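Local coordinates for protein kinase (Staphylococcus aureus subsp. aureus Mu50, PDB 3PY9) that probably senses muropeptides at the cell wall through extracellular PASTA domains that belong to a membrane-anchored serine/threonine kinase, at residues I47-T50 and T51-G55; K191-D194 and E195-I199; V277-G281 and K282-E286. All blocks are in the same frame, centred on the assembly; numbering follows the deposited sequence.

In the fold
The three contacts come in series along an elongated single chain, and each lies in a different domain. Interaction 1 ends strand 47-51 of the first PASTA domain; interaction 2 is the turn joining strands 191-194 and 198-204 of the third; interaction 3 is the hairpin of strands 272-279 and 282-290 in the C-terminal PASTA-like domain. Centres of interactions 1 and 2 lie about 67 Å apart, those of 2 and 3 about 39 Å, and those of 1 and 3 about 93 Å. With no touch between them, each is a local turn within its own domain, consistent with an extended extracellular rod of separate modules.

Interaction 1 (I47-T50 and T51-G55); sequences IIKT and TPNTG
The side-chain torsion of T50 (chi1 66°) sets OG1 between its backbone N and carbonyl carbon, where it meets the carbonyl oxygen of P52 two residues on. This closes the turn that leaves strand 47-51, an outermost strand of the three-stranded PASTA-domain sheet, and the peptide bond between T51 and P52 in this turn is cis. T50 OG1 donates to P52 O at 2.7 Å, approaching 20° out of the carbonyl plane with a C=O...donor angle of 139°. The same hydroxyl accepts from a water at 2.8 Å, and that water also bonds T54 OG1, extending the link round the turn. T54 OG1 has a further, weak hydrogen bond to D11, and the T54 side chain lies about 9 Å from a bound europium ion. Inward, the T50 side chain packs on V12 and on V64 of strand 63-69. N53 is tied by its backbone N to E56; its OD1 stands 3.0 Å from T50 O, but both are acceptors, so proximity here is not a bond. A second water lies 2.5 Å from T50 O, as the donor, a distance so short that it is doubtful, and bonds T51 OG1 at 2.8 Å.

Interaction 2 (K191-D194 and E195-I199); sequences KSVD and EGSTI
D194 O and the backbone and side chain of S197 meet across a tight type II beta turn, D194 to S197, which carries the chain from strand 191-194 into strand 198-204. The carbonyl oxygen of D194 accepts two donors from S197. One is the backbone bond that defines the turn, from S197 N to D194 O at 3.2 Å, with an N-H...acceptor angle of 143° and the donor tilted 33° from the carbonyl plane; at that length and bend it is a modest bond. The other comes from the hydroxyl: S197 OG lies only 2.5 Å from D194 O, so short that its exact length deserves caution, although the direction, OG donating, is set by the carbonyl being an acceptor. The S197 torsion (chi1 -69°) explains the double grip, for it lays OG beside its own backbone N, so that both donors reach the same oxygen.

The hydroxyl also has an apolar neighbour, with V193 CG2 3.7 Å from S197 OG. G196 occupies the third turn position, where its positive phi would jam a CB against the preceding carbonyl oxygen. Two further polar groups find partners outside the turn: G196 O accepts from the side-chain NZ of K167, and E195 pairs through its backbone with K142. The 3.2 Å approach of V193 O to E195 N is too bent to count as a bond.

Around this PASTA-domain turn, strand 191-194 pairs antiparallel with strand 143-146, K191 bonding to V146 and V193 to V144 through their backbones, while S197 and I199 make backbone bonds to K167, bringing the chain beside strand 167-173 as strand 198-204 begins.

Interaction 3 (V277-G281 and K282-E286); sequences VKVDG and KTVAE
The carbonyl oxygen of V277 is gripped by two successive N-H groups of the returning strand. V284 N donates to V277 O at 2.9 Å and A285 N at 3.3 Å, both in the carbonyl plane and nearly straight. Such a fork, with V284 and A285 both facing V277, is a classic beta bulge, and it shifts the register by one residue. V277 N in turn donates to A285 O at 2.8 Å, completing the pair. The bulge sits in the hairpin of strands 272-279 and 282-290, which ends in a type I' turn, V279 to K282. There D280 and G281 take positive phi, the latter in a conformation that calls for glycine. V279 N gives K282 O a 2.9 Å bond, whereas K282 N reaches V279 O at 3.2 Å from well above the carbonyl plane, 64° out of it. D280 OD1 is held by the backbone N of K234. Within the bulge, V284 holds CG1 anti to its backbone N (chi1 171°), which leaves CG2 beside that N and within 3.6 Å of V279 CG2. V279 and V277 also pack on V223 of strand 217-223, and A285 on V221.

Interaction 1 (I47-T50 and T51-G55)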
loop_
_atom_site.group_PDB
_atom_site.type_symbol
_atom_site.label_atom_id
_atom_site.label_comp_id
_atom_site.label_asym_id
_atom_site.label_seq_id
_atom_site.Cartn_x
_atom_site.Cartn_y
_atom_site.Cartn_z
ATOM N N ILE A 47 -28.445 4.514 -40.050
ATOM C CA ILE A 47 -27.904 3.841 -41.246
ATOM C C ILE A 47 -26.400 4.127 -41.411
ATOM O O ILE A 47 -25.978 5.274 -41.415
ATOM C CB ILE A 47 -28.612 4.291 -42.568
ATOM C CG1 ILE A 47 -30.159 4.173 -42.519
ATOM C CG2 ILE A 47 -28.034 3.577 -43.785
ATOM C CD1 ILE A 47 -30.695 2.923 -42.006
ATOM N N ILE A 48 -25.627 3.064 -41.600
ATOM C CA ILE A 48 -24.170 3.083 -41.726
ATOM C C ILE A 48 -23.756 3.094 -43.193
ATOM O O ILE A 48 -22.793 3.756 -43.578
ATOM C CB ILE A 48 -23.629 1.777 -41.081
ATOM C CG1 ILE A 48 -23.585 1.889 -39.563
ATOM C CG2 ILE A 48 -22.274 1.353 -41.621
ATOM C CD1 ILE A 48 -23.064 0.603 -38.947
ATOM N N LYS A 49 -24.510 2.351 -44.009
ATOM C CA LYS A 49 -24.107 1.957 -45.357
ATOM C C LYS A 49 -25.378 1.562 -46.089
ATOM O O LYS A 49 -26.326 1.086 -45.454
ATOM C CB LYS A 49 -23.200 0.724 -45.257
ATOM C CG LYS A 49 -22.363 0.370 -46.496
ATOM C CD LYS A 49 -20.963 1.048 -46.520
ATOM C CE LYS A 49 -21.016 2.555 -46.879
ATOM N NZ LYS A 49 -19.673 3.174 -47.161
ATOM N N THR A 50 -25.407 1.735 -47.414
ATOM C CA THR A 50 -26.477 1.133 -48.213
ATOM C C THR A 50 -25.926 0.368 -49.410
ATOM O O THR A 50 -24.809 0.606 -49.838
ATOM C CB THR A 50 -27.573 2.142 -48.677
ATOM O OG1 THR A 50 -27.023 3.094 -49.595
ATOM C CG2 THR A 50 -28.242 2.858 -47.473
ATOM N N THR A 51 -26.714 -0.582 -49.902
ATOM C CA THR A 51 -26.451 -1.245 -51.167
ATOM C C THR A 51 -27.720 -1.240 -52.004
ATOM O O THR A 51 -28.722 -1.831 -51.592
ATOM C CB THR A 51 -25.951 -2.694 -50.990
ATOM O OG1 THR A 51 -24.830 -2.688 -50.101
ATOM C CG2 THR A 51 -25.504 -3.256 -52.327
ATOM N N PRO A 52 -27.680 -0.579 -53.183
ATOM C CA PRO A 52 -26.563 0.216 -53.738
ATOM C C PRO A 52 -26.183 1.409 -52.852
ATOM O O PRO A 52 -27.010 1.859 -52.038
ATOM C CB PRO A 52 -27.136 0.740 -55.069
ATOM C CG PRO A 52 -28.190 -0.206 -55.412
ATOM C CD PRO A 52 -28.819 -0.626 -54.115
ATOM N N ASN A 53 -24.952 1.906 -53.011
ATOM C CA ASN A 53 -24.513 3.158 -52.364
ATOM C C ASN A 53 -25.275 4.371 -52.886
ATOM O O ASN A 53 -25.822 4.330 -53.992
ATOM C CB ASN A 53 -23.022 3.414 -52.594
ATOM C CG ASN A 53 -22.144 2.288 -52.108
ATOM O OD1 ASN A 53 -22.266 1.811 -50.972
ATOM N ND2 ASN A 53 -21.217 1.879 -52.957
ATOM N N THR A 54 -25.282 5.452 -52.107
ATOM C CA THR A 54 -25.899 6.713 -52.527
ATOM C C THR A 54 -25.445 7.026 -53.939
ATOM O O THR A 54 -24.270 6.811 -54.273
ATOM C CB THR A 54 -25.434 7.880 -51.662
ATOM O OG1 THR A 54 -25.872 7.689 -50.311
ATOM C CG2 THR A 54 -25.989 9.200 -52.218
ATOM N N GLY A 55 -26.364 7.504 -54.775
ATOM C CA GLY A 55 -25.997 7.915 -56.129
ATOM C C GLY A 55 -25.664 6.810 -57.117
ATOM O O GLY A 55 -25.487 7.094 -58.297
HETATM O O HOH W 1 -27.762 5.764 -49.363
HETATM O O HOH W 2 -22.972 -0.740 -50.852
#

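Interaction 2 (K191-D194 and E195-I199)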
loop_
_atom_site.group_PDB
_atom_site.type_symbol
_atom_site.label_atom_id
_atom_site.label_comp_id
_atom_site.label_asym_id
_atom_site.label_seq_id
_atom_site.Cartn_x
_atom_site.Cartn_y
_atom_site.Cartn_z
ATOM N N LYS A 191 22.848 5.842 3.070
ATOM C CA LYS A 191 22.160 4.909 2.187
ATOM C C LYS A 191 20.815 5.528 1.824
ATOM O O LYS A 191 20.181 6.112 2.680
ATOM C CB LYS A 191 21.860 3.656 3.030
ATOM C CG LYS A 191 21.992 2.334 2.346
ATOM C CD LYS A 191 21.246 1.234 3.121
ATOM C CE LYS A 191 22.019 0.750 4.346
ATOM N NZ LYS A 191 21.714 -0.706 4.658
ATOM N N SER A 192 20.358 5.384 0.577
ATOM C CA SER A 192 18.962 5.666 0.286
ATOM C C SER A 192 18.061 4.466 0.569
ATOM O O SER A 192 18.420 3.344 0.288
ATOM C CB SER A 192 18.758 6.205 -1.138
ATOM O OG SER A 192 19.274 5.333 -2.126
ATOM N N VAL A 193 16.901 4.719 1.165
ATOM C CA VAL A 193 15.924 3.678 1.509
ATOM C C VAL A 193 14.516 4.244 1.233
ATOM O O VAL A 193 14.369 5.445 1.004
ATOM C CB VAL A 193 16.023 3.285 3.013
ATOM C CG1 VAL A 193 17.469 2.852 3.402
ATOM C CG2 VAL A 193 15.606 4.450 3.874
ATOM N N ASP A 194 13.495 3.391 1.258
ATOM C CA ASP A 194 12.115 3.807 0.987
ATOM C C ASP A 194 11.764 5.055 1.782
ATOM O O ASP A 194 11.989 5.110 3.002
ATOM C CB ASP A 194 11.117 2.713 1.391
ATOM C CG ASP A 194 11.268 1.439 0.596
ATOM O OD1 ASP A 194 11.924 1.435 -0.460
ATOM O OD2 ASP A 194 10.711 0.416 1.032
ATOM N N GLU A 195 11.208 6.043 1.098
ATOM C CA GLU A 195 10.545 7.184 1.750
ATOM C C GLU A 195 9.663 6.730 2.910
ATOM O O GLU A 195 8.917 5.760 2.790
ATOM C CB GLU A 195 9.713 7.942 0.706
ATOM C CG GLU A 195 8.878 9.108 1.217
ATOM C CD GLU A 195 8.188 9.798 0.084
ATOM O OE1 GLU A 195 7.561 9.079 -0.734
ATOM O OE2 GLU A 195 8.288 11.047 0.003
ATOM N N GLY A 196 9.772 7.412 4.048
ATOM C CA GLY A 196 8.878 7.137 5.178
ATOM C C GLY A 196 9.334 6.012 6.079
ATOM O O GLY A 196 8.648 5.651 7.028
ATOM N N SER A 197 10.493 5.443 5.773
ATOM C CA SER A 197 11.066 4.351 6.540
ATOM C C SER A 197 11.359 4.802 7.971
ATOM O O SER A 197 11.464 6.006 8.248
ATOM C CB SER A 197 12.384 3.890 5.894
ATOM O OG SER A 197 12.158 3.259 4.651
ATOM N N THR A 198 11.510 3.829 8.865
ATOM C CA THR A 198 11.876 4.109 10.270
ATOM C C THR A 198 13.401 4.076 10.431
ATOM O O THR A 198 14.032 3.071 10.113
ATOM C CB THR A 198 11.280 3.066 11.210
ATOM O OG1 THR A 198 9.858 3.021 11.027
ATOM C CG2 THR A 198 11.633 3.393 12.702
ATOM N N ILE A 199 13.971 5.182 10.908
ATOM C CA ILE A 199 15.400 5.254 11.273
ATOM C C ILE A 199 15.555 5.109 12.790
ATOM O O ILE A 199 14.905 5.840 13.554
ATOM C CB ILE A 199 16.049 6.574 10.784
ATOM C CG1 ILE A 199 15.541 6.956 9.366
ATOM C CG2 ILE A 199 17.580 6.481 10.817
ATOM C CD1 ILE A 199 15.750 5.872 8.271
#

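Interaction 3 (V277-G281 and K282-E286)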
loop_
_atom_site.group_PDB
_atom_site.type_symbol
_atom_site.label_atom_id
_atom_site.label_comp_id
_atom_site.label_asym_id
_atom_site.label_seq_id
_atom_site.Cartn_x
_atom_site.Cartn_y
_atom_site.Cartn_z
ATOM N N VAL A 277 6.862 -9.681 39.054
ATOM C CA VAL A 277 7.424 -11.022 38.975
ATOM C C VAL A 277 6.364 -11.937 38.374
ATOM O O VAL A 277 5.317 -12.153 38.986
ATOM C CB VAL A 277 7.780 -11.583 40.366
ATOM C CG1 VAL A 277 8.315 -12.999 40.240
ATOM C CG2 VAL A 277 8.782 -10.687 41.110
ATOM N N LYS A 278 6.664 -12.491 37.205
ATOM C CA LYS A 278 5.831 -13.499 36.542
ATOM C C LYS A 278 6.448 -14.896 36.614
ATOM O O LYS A 278 7.677 -15.033 36.663
ATOM C CB LYS A 278 5.621 -13.128 35.078
ATOM C CG LYS A 278 5.007 -11.755 34.878
ATOM C CD LYS A 278 4.657 -11.553 33.423
ATOM C CE LYS A 278 4.126 -10.170 33.163
ATOM N NZ LYS A 278 3.978 -10.002 31.697
ATOM N N VAL A 279 5.587 -15.922 36.631
ATOM C CA VAL A 279 5.999 -17.324 36.707
ATOM C C VAL A 279 5.255 -18.068 35.606
ATOM O O VAL A 279 4.017 -18.131 35.612
ATOM C CB VAL A 279 5.726 -17.965 38.116
ATOM C CG1 VAL A 279 5.995 -19.450 38.089
ATOM C CG2 VAL A 279 6.578 -17.287 39.227
ATOM N N ASP A 280 6.005 -18.614 34.651
ATOM C CA ASP A 280 5.389 -19.155 33.426
ATOM C C ASP A 280 4.333 -18.217 32.797
ATOM O O ASP A 280 3.238 -18.657 32.432
ATOM C CB ASP A 280 4.764 -20.522 33.711
ATOM C CG ASP A 280 5.796 -21.615 33.847
ATOM O OD1 ASP A 280 6.948 -21.450 33.414
ATOM O OD2 ASP A 280 5.445 -22.662 34.386
ATOM N N GLY A 281 4.664 -16.934 32.672
ATOM C CA GLY A 281 3.807 -15.975 31.974
ATOM C C GLY A 281 2.757 -15.268 32.810
ATOM O O GLY A 281 2.206 -14.250 32.382
ATOM N N LYS A 282 2.464 -15.795 33.990
ATOM C CA LYS A 282 1.428 -15.249 34.854
ATOM C C LYS A 282 2.015 -14.412 35.965
ATOM O O LYS A 282 2.941 -14.853 36.641
ATOM C CB LYS A 282 0.612 -16.379 35.477
ATOM C CG LYS A 282 -0.322 -17.105 34.509
ATOM C CD LYS A 282 -1.668 -16.384 34.419
ATOM C CE LYS A 282 -2.564 -16.997 33.352
ATOM N NZ LYS A 282 -1.900 -16.889 32.006
ATOM N N THR A 283 1.457 -13.223 36.171
ATOM C CA THR A 283 1.846 -12.348 37.280
ATOM C C THR A 283 1.584 -13.028 38.603
ATOM O O THR A 283 0.474 -13.478 38.870
ATOM C CB THR A 283 1.075 -11.015 37.235
ATOM O OG1 THR A 283 1.326 -10.375 35.984
ATOM C CG2 THR A 283 1.498 -10.064 38.365
ATOM N N VAL A 284 2.612 -13.090 39.439
ATOM C CA VAL A 284 2.499 -13.721 40.744
ATOM C C VAL A 284 2.590 -12.660 41.854
ATOM O O VAL A 284 1.842 -12.709 42.841
ATOM C CB VAL A 284 3.563 -14.848 40.900
ATOM C CG1 VAL A 284 3.621 -15.365 42.327
ATOM C CG2 VAL A 284 3.251 -15.996 39.947
ATOM N N ALA A 285 3.513 -11.707 41.675
ATOM C CA ALA A 285 3.738 -10.637 42.631
ATOM C C ALA A 285 4.100 -9.330 41.925
ATOM O O ALA A 285 4.693 -9.334 40.851
ATOM C CB ALA A 285 4.829 -11.030 43.618
ATOM N N GLU A 286 3.727 -8.211 42.542
ATOM C CA GLU A 286 4.105 -6.864 42.066
ATOM C C GLU A 286 4.107 -5.866 43.226
ATOM O O GLU A 286 3.448 -6.086 44.230
ATOM C CB GLU A 286 3.202 -6.366 40.917
ATOM C CG GLU A 286 1.774 -6.847 40.983
ATOM C CD GLU A 286 0.952 -6.447 39.754
ATOM O OE1 GLU A 286 -0.265 -6.235 39.901
ATOM O OE2 GLU A 286 1.519 -6.326 38.652
#